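Local atomic coordinates of queuine lyase (PDB entry 6P78), a protein that probably cleaves a carbon-nitrogen bond of queuine by radical SAM chemistry, using a [4Fe-4S] cluster and S-adenosylmethionine. Residues E194-Y199 against G203-Y208; W224-Y229 against Y238-I243. All coordinates share one frame; numbering follows the deposited sequence.

Interaction 1: E194-Y199 against G203-Y208; sequences EILTKY and GTINIY. With SAM (S-adenosylmethionine), chain D.
Leu196 CG lies anti to the backbone N (chi1 177°), which carries both methyls from the helix toward strand 203-207. Ile205 answers with a bent chain: CG1 is anti to its own carbonyl carbon, and a chi2 of -62° folds CD1 toward the helix. The CA–CB bond of Ile205 is not aimed at Leu196, so this fold is what closes the gap. The two side chains meet at an oblique angle, with Leu196 CD2 3.7 Å from Ile205 CD1. The other branch, Leu196 CD1, lies over the backbone of Gly203, 4.2 Å from its CA. Pro175 and Tyr238 pack on Leu196 too, and Phe225 of helix 219-228 touches Ile205.

The contact closes a beta-alpha-beta unit of the radical SAM fold: strand 178-179, helix 186-199 and strand 203-207. Beyond Ile205, the strand and the residue after it reach S-adenosylmethionine. Asn206 ND2 gives a weak hydrogen bond to the ribose O2' at 3.2 Å, bent to 125° at the hydrogen. Asn206 CB sits 3.7 Å from adenine N3 of S-adenosylmethionine. Ile207 O comes within 3.5 Å of adenine C2. Tyr208 meets the amino end of the adenine obliquely, with CE1 3.3 Å from N6. The Tyr208 hydroxyl is held by Ile215 O, which fixes the far end of the ring. Asn206 also touches the bound queuine, while Glu145, Gly143, Lys158 and Arg209 supply further hydrogen bonds to S-adenosylmethionine.

Between helix and strand the contact is purely apolar and buried, so shape sets the fit there. The strand's polar contact with the ligand comes farther along, at Asn206, whose own bond to O2' is weak and bent and so can be only part of the polar hold on the ligand.

Interaction 2: W224-Y229 against Y238-I243; sequences WFDEEY and YDYLGI
Tyr240 projects from strand 238-241 toward helix 219-228 and meets Phe225 there. It has the largest area buried by this contact, followed by Phe225 and then Asp226. Tyr240 CG is anti to the backbone N (chi1 -171°), which extends the ring toward the helix. The two side chains run antiparallel and overlap at their ends. The Tyr240 hydroxyl reaches the edge of the Phe225 ring near its plane, with OH 3.6 Å from both CD2 and CE2. Phe225 CE2 also lies 3.8 Å from Tyr240 CE2, approaching the tyrosine ring obliquely. A face of Phe225 is packed by CB of Tyr229, one turn on.

This is helix-on-sheet packing at an edge of the three-stranded parallel sheet, where strand 238-241 is outermost within the chain. Ile207 of the neighbouring strand touches both aromatic rings. Ile189 and Leu232 add to the apolar surroundings of Phe225.

The exposed side is bridged by water. One water donates to Asp226 OD1 at 2.5 Å and lies in the plane of the Tyr240 ring, 2.5 Å from its OH. Both distances are short, so their exact values are doubtful. Asp226 OD1 also forms a salt bridge with Lys233, which packs on Tyr240 as well and whose charge probably stabilises the carboxylate.

Overall arrangement
Both interactions set a helix against the same parallel sheet, whose strands 203-207 and 238-241 are neighbours. Ile205 N is 2.8 Å from Asp239 O, and Ile205 O is 2.8 Å from Leu241 N, consistent with backbone hydrogen bonds joining the two strands. Interaction 1 is buried and aliphatic. Interaction 2 lies farther from the chain's centre and is only partly buried; it pairs aromatic rings with a hydrated, charged exposed side. Residues of each contact also pack on the other. Both strands also meet queuine, through Asn206 and Leu241. Along the chain, interaction 1 is complete before interaction 2 begins.

Interaction 1: E194-Y199 against G203-Y208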
ATOM      1  N   GLU A 194     -15.449 -10.528   2.506  1.00 20.49           N
ATOM      2  CA  GLU A 194     -16.517 -10.239   3.463  1.00 20.16           C
ATOM      3  C   GLU A 194     -16.046  -9.234   4.509  1.00 21.77           C
ATOM      4  O   GLU A 194     -16.788  -8.318   4.885  1.00 22.99           O
ATOM      5  CB  GLU A 194     -16.982 -11.519   4.157  1.00 22.85           C
ATOM      6  CG  GLU A 194     -17.819 -12.443   3.280  1.00 25.25           C
ATOM      7  CD  GLU A 194     -17.992 -13.838   3.894  1.00 41.42           C
ATOM      8  OE1 GLU A 194     -18.439 -14.753   3.168  1.00 45.88           O
ATOM      9  OE2 GLU A 194     -17.678 -14.006   5.100  1.00 39.45           O
ATOM     10  N   ILE A 195     -14.835  -9.430   5.027  1.00 21.15           N
ATOM     11  CA  ILE A 195     -14.319  -8.557   6.074  1.00 19.76           C
ATOM     12  C   ILE A 195     -14.028  -7.173   5.498  1.00 21.29           C
ATOM     13  O   ILE A 195     -14.394  -6.148   6.080  1.00 22.41           O
ATOM     14  CB  ILE A 195     -13.056  -9.172   6.701  1.00 20.53           C
ATOM     15  CG1 ILE A 195     -13.413 -10.342   7.614  1.00 23.57           C
ATOM     16  CG2 ILE A 195     -12.274  -8.111   7.473  1.00 20.66           C
ATOM     17  CD1 ILE A 195     -12.204 -11.244   7.890  1.00 20.76           C
ATOM     18  N   LEU A 196     -13.375  -7.129   4.336  1.00 19.33           N
ATOM     19  CA  LEU A 196     -13.082  -5.849   3.697  1.00 19.04           C
ATOM     20  C   LEU A 196     -14.354  -5.023   3.524  1.00 23.65           C
ATOM     21  O   LEU A 196     -14.414  -3.840   3.906  1.00 22.88           O
ATOM     22  CB  LEU A 196     -12.432  -6.103   2.334  1.00 19.66           C
ATOM     23  CG  LEU A 196     -12.139  -4.821   1.534  1.00 22.05           C
ATOM     24  CD1 LEU A 196     -11.018  -4.048   2.206  1.00 27.95           C
ATOM     25  CD2 LEU A 196     -11.797  -5.183   0.106  1.00 26.26           C
ATOM     26  N   THR A 197     -15.392  -5.643   2.956  1.00 21.25           N
ATOM     27  CA  THR A 197     -16.585  -4.890   2.596  1.00 19.95           C
ATOM     28  C   THR A 197     -17.415  -4.529   3.827  1.00 24.04           C
ATOM     29  O   THR A 197     -18.150  -3.528   3.811  1.00 22.33           O
ATOM     30  CB  THR A 197     -17.433  -5.661   1.570  1.00 22.90           C
ATOM     31  OG1 THR A 197     -17.892  -6.911   2.121  1.00 26.18           O
ATOM     32  CG2 THR A 197     -16.626  -5.931   0.295  1.00 29.26           C
ATOM     33  N   LYS A 198     -17.322  -5.315   4.906  1.00 22.31           N
ATOM     34  CA  LYS A 198     -18.118  -4.973   6.086  1.00 21.96           C
ATOM     35  C   LYS A 198     -17.479  -3.848   6.898  1.00 21.92           C
ATOM     36  O   LYS A 198     -18.185  -2.972   7.416  1.00 23.87           O
ATOM     37  CB  LYS A 198     -18.313  -6.204   6.988  1.00 23.32           C
ATOM     38  CG  LYS A 198     -18.923  -5.859   8.346  1.00 26.61           C
ATOM     39  CD  LYS A 198     -19.238  -7.107   9.155  1.00 30.08           C
ATOM     40  CE  LYS A 198     -19.576  -6.752  10.604  1.00 30.19           C
ATOM     41  NZ  LYS A 198     -19.928  -7.985  11.361  1.00 36.06           N
ATOM     42  N   TYR A 199     -16.154  -3.853   7.022  1.00 19.98           N
ATOM     43  CA  TYR A 199     -15.473  -3.056   8.038  1.00 20.25           C
ATOM     44  C   TYR A 199     -14.758  -1.826   7.497  1.00 24.06           C
ATOM     45  O   TYR A 199     -14.511  -0.888   8.262  1.00 25.67           O
ATOM     46  CB  TYR A 199     -14.420  -3.898   8.772  1.00 22.08           C
ATOM     47  CG  TYR A 199     -14.984  -4.903   9.743  1.00 25.21           C
ATOM     48  CD1 TYR A 199     -15.375  -4.514  11.016  1.00 29.17           C
ATOM     49  CD2 TYR A 199     -15.116  -6.250   9.394  1.00 20.76           C
ATOM     50  CE1 TYR A 199     -15.876  -5.443  11.922  1.00 29.72           C
ATOM     51  CE2 TYR A 199     -15.618  -7.172  10.286  1.00 29.15           C
ATOM     52  CZ  TYR A 199     -15.994  -6.767  11.544  1.00 30.86           C
ATOM     53  OH  TYR A 199     -16.486  -7.703  12.428  1.00 38.01           O
ATOM     54  N   GLY A 203      -9.621   0.239   0.474  1.00 21.28           N
ATOM     55  CA  GLY A 203      -8.806  -0.956   0.465  1.00 21.01           C
ATOM     56  C   GLY A 203      -8.280  -1.149  -0.936  1.00 22.18           C
ATOM     57  O   GLY A 203      -8.686  -0.461  -1.877  1.00 21.76           O
ATOM     58  N   THR A 204      -7.359  -2.095  -1.059  1.00 20.48           N
ATOM     59  CA  THR A 204      -6.704  -2.402  -2.327  1.00 21.07           C
ATOM     60  C   THR A 204      -6.703  -3.910  -2.531  1.00 21.00           C
ATOM     61  O   THR A 204      -6.315  -4.646  -1.623  1.00 22.37           O
ATOM     62  CB  THR A 204      -5.265  -1.874  -2.328  1.00 23.52           C
ATOM     63  OG1 THR A 204      -5.265  -0.476  -1.988  1.00 26.60           O
ATOM     64  CG2 THR A 204      -4.651  -2.042  -3.687  1.00 24.43           C
ATOM     65  N   ILE A 205      -7.139  -4.360  -3.705  1.00 18.33           N
ATOM     66  CA  ILE A 205      -7.132  -5.773  -4.086  1.00 21.38           C
ATOM     67  C   ILE A 205      -5.992  -5.998  -5.066  1.00 23.99           C
ATOM     68  O   ILE A 205      -6.035  -5.503  -6.201  1.00 25.30           O
ATOM     69  CB  ILE A 205      -8.458  -6.202  -4.726  1.00 27.00           C
ATOM     70  CG1 ILE A 205      -9.623  -5.912  -3.789  1.00 31.66           C
ATOM     71  CG2 ILE A 205      -8.383  -7.677  -5.077  1.00 25.92           C
ATOM     72  CD1 ILE A 205      -9.554  -6.664  -2.508  1.00 35.60           C
ATOM     73  N   ASN A 206      -4.972  -6.748  -4.652  1.00 22.09           N
ATOM     74  CA  ASN A 206      -3.793  -6.977  -5.485  1.00 23.43           C
ATOM     75  C   ASN A 206      -3.788  -8.422  -5.972  1.00 24.51           C
ATOM     76  O   ASN A 206      -3.561  -9.338  -5.181  1.00 25.00           O
ATOM     77  CB  ASN A 206      -2.523  -6.672  -4.696  1.00 23.15           C
ATOM     78  CG  ASN A 206      -2.413  -5.218  -4.311  1.00 30.43           C
ATOM     79  OD1 ASN A 206      -2.454  -4.331  -5.175  1.00 29.97           O
ATOM     80  ND2 ASN A 206      -2.256  -4.956  -3.022  1.00 31.46           N
ATOM     81  N   ILE A 207      -4.014  -8.634  -7.265  1.00 21.48           N
ATOM     82  CA  ILE A 207      -3.824  -9.971  -7.826  1.00 24.48           C
ATOM     83  C   ILE A 207      -2.341 -10.311  -7.818  1.00 26.45           C
ATOM     84  O   ILE A 207      -1.503  -9.551  -8.324  1.00 23.63           O
ATOM     85  CB  ILE A 207      -4.398 -10.060  -9.244  1.00 26.94           C
ATOM     86  CG1 ILE A 207      -5.873  -9.672  -9.247  1.00 27.97           C
ATOM     87  CG2 ILE A 207      -4.213 -11.486  -9.779  1.00 29.36           C
ATOM     88  CD1 ILE A 207      -6.733 -10.566  -8.348  1.00 25.66           C
ATOM     89  N   TYR A 208      -2.004 -11.471  -7.260  1.00 24.63           N
ATOM     90  CA  TYR A 208      -0.604 -11.792  -7.017  1.00 22.59           C
ATOM     91  C   TYR A 208       0.172 -11.946  -8.325  1.00 22.94           C
ATOM     92  O   TYR A 208      -0.304 -12.569  -9.277  1.00 25.56           O
ATOM     93  CB  TYR A 208      -0.493 -13.081  -6.189  1.00 25.00           C
ATOM     94  CG  TYR A 208       0.922 -13.322  -5.756  1.00 23.75           C
ATOM     95  CD1 TYR A 208       1.533 -12.468  -4.855  1.00 24.45           C
ATOM     96  CD2 TYR A 208       1.671 -14.366  -6.295  1.00 29.20           C
ATOM     97  CE1 TYR A 208       2.860 -12.637  -4.487  1.00 24.25           C
ATOM     98  CE2 TYR A 208       2.998 -14.557  -5.932  1.00 28.69           C
ATOM     99  CZ  TYR A 208       3.582 -13.693  -5.018  1.00 24.47           C
ATOM    100  OH  TYR A 208       4.904 -13.878  -4.649  1.00 25.19           O
TER
HETATM  101  N   SAM D 503       5.227  -2.285   4.180  1.00 31.06           N
HETATM  102  CA  SAM D 503       3.801  -2.095   4.382  1.00 29.12           C
HETATM  103  C   SAM D 503       3.156  -3.415   4.780  1.00 26.07           C
HETATM  104  O   SAM D 503       2.195  -3.427   5.554  1.00 25.21           O
HETATM  105  OXT SAM D 503       3.612  -4.493   4.372  1.00 27.16           O
HETATM  106  CB  SAM D 503       3.174  -1.510   3.119  1.00 38.96           C
HETATM  107  CG  SAM D 503       2.688  -2.486   2.045  1.00 52.96           C
HETATM  108  SD  SAM D 503       3.926  -3.056   0.845  1.00 61.25           S
HETATM  109  CE  SAM D 503       4.961  -1.577   0.640  1.00 53.93           C
HETATM  110  C5' SAM D 503       3.064  -3.082  -0.765  1.00 50.84           C
HETATM  111  C4' SAM D 503       1.971  -4.129  -1.078  1.00 37.62           C
HETATM  112  O4' SAM D 503       2.123  -4.659  -2.390  1.00 36.24           O
HETATM  113  C3' SAM D 503       1.916  -5.358  -0.175  1.00 31.12           C
HETATM  114  O3' SAM D 503       1.204  -5.109   1.024  1.00 29.40           O
HETATM  115  C2' SAM D 503       1.208  -6.376  -1.058  1.00 28.00           C
HETATM  116  O2' SAM D 503      -0.210  -6.282  -0.876  1.00 31.01           O
HETATM  117  C1' SAM D 503       1.559  -5.949  -2.483  1.00 31.32           C
HETATM  118  N9  SAM D 503       2.489  -6.907  -3.151  1.00 29.22           N
HETATM  119  C8  SAM D 503       3.793  -7.221  -2.830  1.00 27.37           C
HETATM  120  N7  SAM D 503       4.256  -8.152  -3.694  1.00 27.68           N
HETATM  121  C5  SAM D 503       3.263  -8.440  -4.573  1.00 27.49           C
HETATM  122  C6  SAM D 503       3.168  -9.317  -5.648  1.00 26.80           C
HETATM  123  N6  SAM D 503       4.198 -10.075  -6.007  1.00 27.96           N
HETATM  124  N1  SAM D 503       1.996  -9.389  -6.357  1.00 26.22           N
HETATM  125  C2  SAM D 503       0.908  -8.626  -5.999  1.00 22.14           C
HETATM  126  N3  SAM D 503       0.993  -7.763  -4.945  1.00 29.05           N
HETATM  127  C4  SAM D 503       2.158  -7.662  -4.241  1.00 26.89           C

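Interaction 2: W224-Y229 against Y238-I243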
ATOM      1  N   TRP A 224     -10.834 -18.119 -10.917  1.00 29.76           N
ATOM      2  CA  TRP A 224     -12.124 -18.138 -10.242  1.00 34.31           C
ATOM      3  C   TRP A 224     -12.463 -16.755  -9.701  1.00 29.25           C
ATOM      4  O   TRP A 224     -13.582 -16.259  -9.878  1.00 33.50           O
ATOM      5  CB  TRP A 224     -12.109 -19.175  -9.116  1.00 29.03           C
ATOM      6  CG  TRP A 224     -13.147 -18.947  -8.062  1.00 28.30           C
ATOM      7  CD1 TRP A 224     -14.456 -19.331  -8.111  1.00 36.03           C
ATOM      8  CD2 TRP A 224     -12.962 -18.310  -6.787  1.00 26.97           C
ATOM      9  NE1 TRP A 224     -15.101 -18.966  -6.961  1.00 37.25           N
ATOM     10  CE2 TRP A 224     -14.210 -18.342  -6.127  1.00 33.02           C
ATOM     11  CE3 TRP A 224     -11.868 -17.733  -6.136  1.00 26.16           C
ATOM     12  CZ2 TRP A 224     -14.394 -17.804  -4.853  1.00 32.03           C
ATOM     13  CZ3 TRP A 224     -12.053 -17.190  -4.869  1.00 27.25           C
ATOM     14  CH2 TRP A 224     -13.309 -17.229  -4.243  1.00 28.50           C
ATOM     15  N   PHE A 225     -11.488 -16.108  -9.072  1.00 25.59           N
ATOM     16  CA  PHE A 225     -11.719 -14.799  -8.477  1.00 25.27           C
ATOM     17  C   PHE A 225     -12.069 -13.777  -9.546  1.00 29.93           C
ATOM     18  O   PHE A 225     -12.983 -12.964  -9.364  1.00 26.90           O
ATOM     19  CB  PHE A 225     -10.485 -14.373  -7.683  1.00 24.45           C
ATOM     20  CG  PHE A 225     -10.685 -13.121  -6.888  1.00 22.95           C
ATOM     21  CD1 PHE A 225     -11.333 -13.153  -5.667  1.00 23.46           C
ATOM     22  CD2 PHE A 225     -10.218 -11.904  -7.365  1.00 24.26           C
ATOM     23  CE1 PHE A 225     -11.515 -11.995  -4.925  1.00 23.45           C
ATOM     24  CE2 PHE A 225     -10.405 -10.742  -6.630  1.00 26.68           C
ATOM     25  CZ  PHE A 225     -11.060 -10.795  -5.408  1.00 25.20           C
ATOM     26  N   ASP A 226     -11.398 -13.847 -10.696  1.00 29.31           N
ATOM     27  CA  ASP A 226     -11.650 -12.871 -11.749  1.00 29.50           C
ATOM     28  C   ASP A 226     -13.101 -12.908 -12.212  1.00 33.71           C
ATOM     29  O   ASP A 226     -13.680 -11.865 -12.528  1.00 39.12           O
ATOM     30  CB  ASP A 226     -10.702 -13.108 -12.918  1.00 34.56           C
ATOM     31  CG  ASP A 226     -10.915 -12.122 -14.027  1.00 44.85           C
ATOM     32  OD1 ASP A 226     -10.683 -10.917 -13.783  1.00 43.27           O
ATOM     33  OD2 ASP A 226     -11.324 -12.548 -15.127  1.00 45.61           O
ATOM     34  N   GLU A 227     -13.715 -14.091 -12.240  1.00 35.63           N
ATOM     35  CA  GLU A 227     -15.111 -14.164 -12.658  1.00 40.14           C
ATOM     36  C   GLU A 227     -16.071 -13.952 -11.492  1.00 40.70           C
ATOM     37  O   GLU A 227     -17.071 -13.244 -11.638  1.00 40.88           O
ATOM     38  CB  GLU A 227     -15.397 -15.502 -13.346  1.00 51.38           C
ATOM     39  CG  GLU A 227     -15.177 -16.727 -12.466  1.00 63.10           C
ATOM     40  CD  GLU A 227     -15.079 -18.036 -13.250  1.00 70.71           C
ATOM     41  OE1 GLU A 227     -14.518 -19.019 -12.704  1.00 68.70           O
ATOM     42  OE2 GLU A 227     -15.565 -18.077 -14.403  1.00 71.87           O
ATOM     43  N   GLU A 228     -15.766 -14.523 -10.326  1.00 34.02           N
ATOM     44  CA  GLU A 228     -16.720 -14.506  -9.220  1.00 39.60           C
ATOM     45  C   GLU A 228     -16.809 -13.134  -8.567  1.00 35.59           C
ATOM     46  O   GLU A 228     -17.889 -12.735  -8.119  1.00 36.31           O
ATOM     47  CB  GLU A 228     -16.333 -15.560  -8.183  1.00 40.42           C
ATOM     48  CG  GLU A 228     -17.130 -15.490  -6.882  1.00 42.84           C
ATOM     49  CD  GLU A 228     -18.449 -16.240  -6.942  1.00 50.22           C
ATOM     50  OE1 GLU A 228     -18.960 -16.474  -8.064  1.00 54.01           O
ATOM     51  OE2 GLU A 228     -18.975 -16.602  -5.861  1.00 46.45           O
ATOM     52  N   TYR A 229     -15.698 -12.402  -8.509  1.00 29.33           N
ATOM     53  CA  TYR A 229     -15.647 -11.088  -7.879  1.00 30.32           C
ATOM     54  C   TYR A 229     -15.482  -9.975  -8.913  1.00 32.05           C
ATOM     55  O   TYR A 229     -14.889  -8.935  -8.632  1.00 30.33           O
ATOM     56  CB  TYR A 229     -14.545 -11.055  -6.819  1.00 28.09           C
ATOM     57  CG  TYR A 229     -14.970 -11.853  -5.610  1.00 25.33           C
ATOM     58  CD1 TYR A 229     -14.808 -13.231  -5.580  1.00 28.81           C
ATOM     59  CD2 TYR A 229     -15.630 -11.245  -4.540  1.00 27.60           C
ATOM     60  CE1 TYR A 229     -15.240 -13.976  -4.498  1.00 31.52           C
ATOM     61  CE2 TYR A 229     -16.079 -11.999  -3.447  1.00 25.49           C
ATOM     62  CZ  TYR A 229     -15.866 -13.356  -3.431  1.00 27.78           C
ATOM     63  OH  TYR A 229     -16.314 -14.128  -2.365  1.00 29.30           O
ATOM     64  N   TYR A 238     -12.846   0.614  -3.446  1.00 23.34           N
ATOM     65  CA  TYR A 238     -11.695  -0.283  -3.377  1.00 22.89           C
ATOM     66  C   TYR A 238     -10.946  -0.223  -4.698  1.00 23.14           C
ATOM     67  O   TYR A 238     -11.560  -0.297  -5.764  1.00 31.27           O
ATOM     68  CB  TYR A 238     -12.136  -1.735  -3.077  1.00 22.43           C
ATOM     69  CG  TYR A 238     -13.014  -1.826  -1.841  1.00 22.98           C
ATOM     70  CD1 TYR A 238     -12.527  -1.416  -0.609  1.00 24.10           C
ATOM     71  CD2 TYR A 238     -14.330  -2.267  -1.915  1.00 30.19           C
ATOM     72  CE1 TYR A 238     -13.305  -1.452   0.516  1.00 23.65           C
ATOM     73  CE2 TYR A 238     -15.129  -2.336  -0.776  1.00 26.43           C
ATOM     74  CZ  TYR A 238     -14.614  -1.923   0.430  1.00 28.10           C
ATOM     75  OH  TYR A 238     -15.381  -1.954   1.559  1.00 24.75           O
ATOM     76  N   ASP A 239      -9.632  -0.052  -4.632  1.00 22.81           N
ATOM     77  CA  ASP A 239      -8.821  -0.061  -5.839  1.00 24.61           C
ATOM     78  C   ASP A 239      -8.495  -1.497  -6.200  1.00 24.97           C
ATOM     79  O   ASP A 239      -8.183  -2.315  -5.333  1.00 25.72           O
ATOM     80  CB  ASP A 239      -7.530   0.732  -5.632  1.00 24.75           C
ATOM     81  CG  ASP A 239      -7.794   2.217  -5.423  1.00 26.97           C
ATOM     82  OD1 ASP A 239      -8.557   2.815  -6.228  1.00 31.25           O
ATOM     83  OD2 ASP A 239      -7.265   2.789  -4.441  1.00 28.23           O
ATOM     84  N   TYR A 240      -8.544  -1.813  -7.486  1.00 25.81           N
ATOM     85  CA  TYR A 240      -8.348  -3.192  -7.922  1.00 27.98           C
ATOM     86  C   TYR A 240      -7.184  -3.212  -8.906  1.00 27.99           C
ATOM     87  O   TYR A 240      -7.222  -2.506  -9.921  1.00 30.04           O
ATOM     88  CB  TYR A 240      -9.637  -3.725  -8.551  1.00 31.11           C
ATOM     89  CG  TYR A 240      -9.686  -5.204  -8.879  1.00 29.92           C
ATOM     90  CD1 TYR A 240      -8.929  -5.734  -9.922  1.00 32.03           C
ATOM     91  CD2 TYR A 240     -10.538  -6.058  -8.184  1.00 34.77           C
ATOM     92  CE1 TYR A 240      -8.987  -7.091 -10.234  1.00 34.11           C
ATOM     93  CE2 TYR A 240     -10.612  -7.408  -8.496  1.00 39.74           C
ATOM     94  CZ  TYR A 240      -9.838  -7.919  -9.523  1.00 38.75           C
ATOM     95  OH  TYR A 240      -9.919  -9.267  -9.833  1.00 32.97           O
ATOM     96  N   LEU A 241      -6.135  -3.995  -8.601  1.00 23.93           N
ATOM     97  CA  LEU A 241      -4.950  -4.051  -9.471  1.00 28.31           C
ATOM     98  C   LEU A 241      -4.763  -5.475  -9.980  1.00 28.58           C
ATOM     99  O   LEU A 241      -4.306  -6.353  -9.234  1.00 27.42           O
ATOM    100  CB  LEU A 241      -3.680  -3.592  -8.754  1.00 26.01           C
ATOM    101  CG  LEU A 241      -3.525  -2.097  -8.524  1.00 28.00           C
ATOM    102  CD1 LEU A 241      -4.242  -1.709  -7.260  1.00 32.85           C
ATOM    103  CD2 LEU A 241      -2.046  -1.712  -8.451  1.00 30.17           C
ATOM    104  N   GLY A 242      -5.094  -5.699 -11.253  1.00 26.95           N
ATOM    105  CA  GLY A 242      -4.834  -7.003 -11.847  1.00 27.91           C
ATOM    106  C   GLY A 242      -3.352  -7.278 -12.014  1.00 36.49           C
ATOM    107  O   GLY A 242      -2.925  -8.435 -12.004  1.00 32.98           O
ATOM    108  N   ILE A 243      -2.552  -6.223 -12.145  1.00 32.37           N
ATOM    109  CA  ILE A 243      -1.095  -6.281 -12.291  1.00 31.03           C
ATOM    110  C   ILE A 243      -0.516  -5.167 -11.423  1.00 32.94           C
ATOM    111  O   ILE A 243      -1.076  -4.058 -11.415  1.00 31.92           O
ATOM    112  CB  ILE A 243      -0.670  -6.089 -13.759  1.00 34.91           C
ATOM    113  CG1 ILE A 243      -1.298  -7.148 -14.677  1.00 36.15           C
ATOM    114  CG2 ILE A 243       0.837  -6.103 -13.892  1.00 43.72           C
ATOM    115  CD1 ILE A 243      -1.094  -6.826 -16.156  1.00 42.69           C
TER
HETATM  116  O   HOH W   1      -9.076 -10.394 -11.907  1.00 45.57           O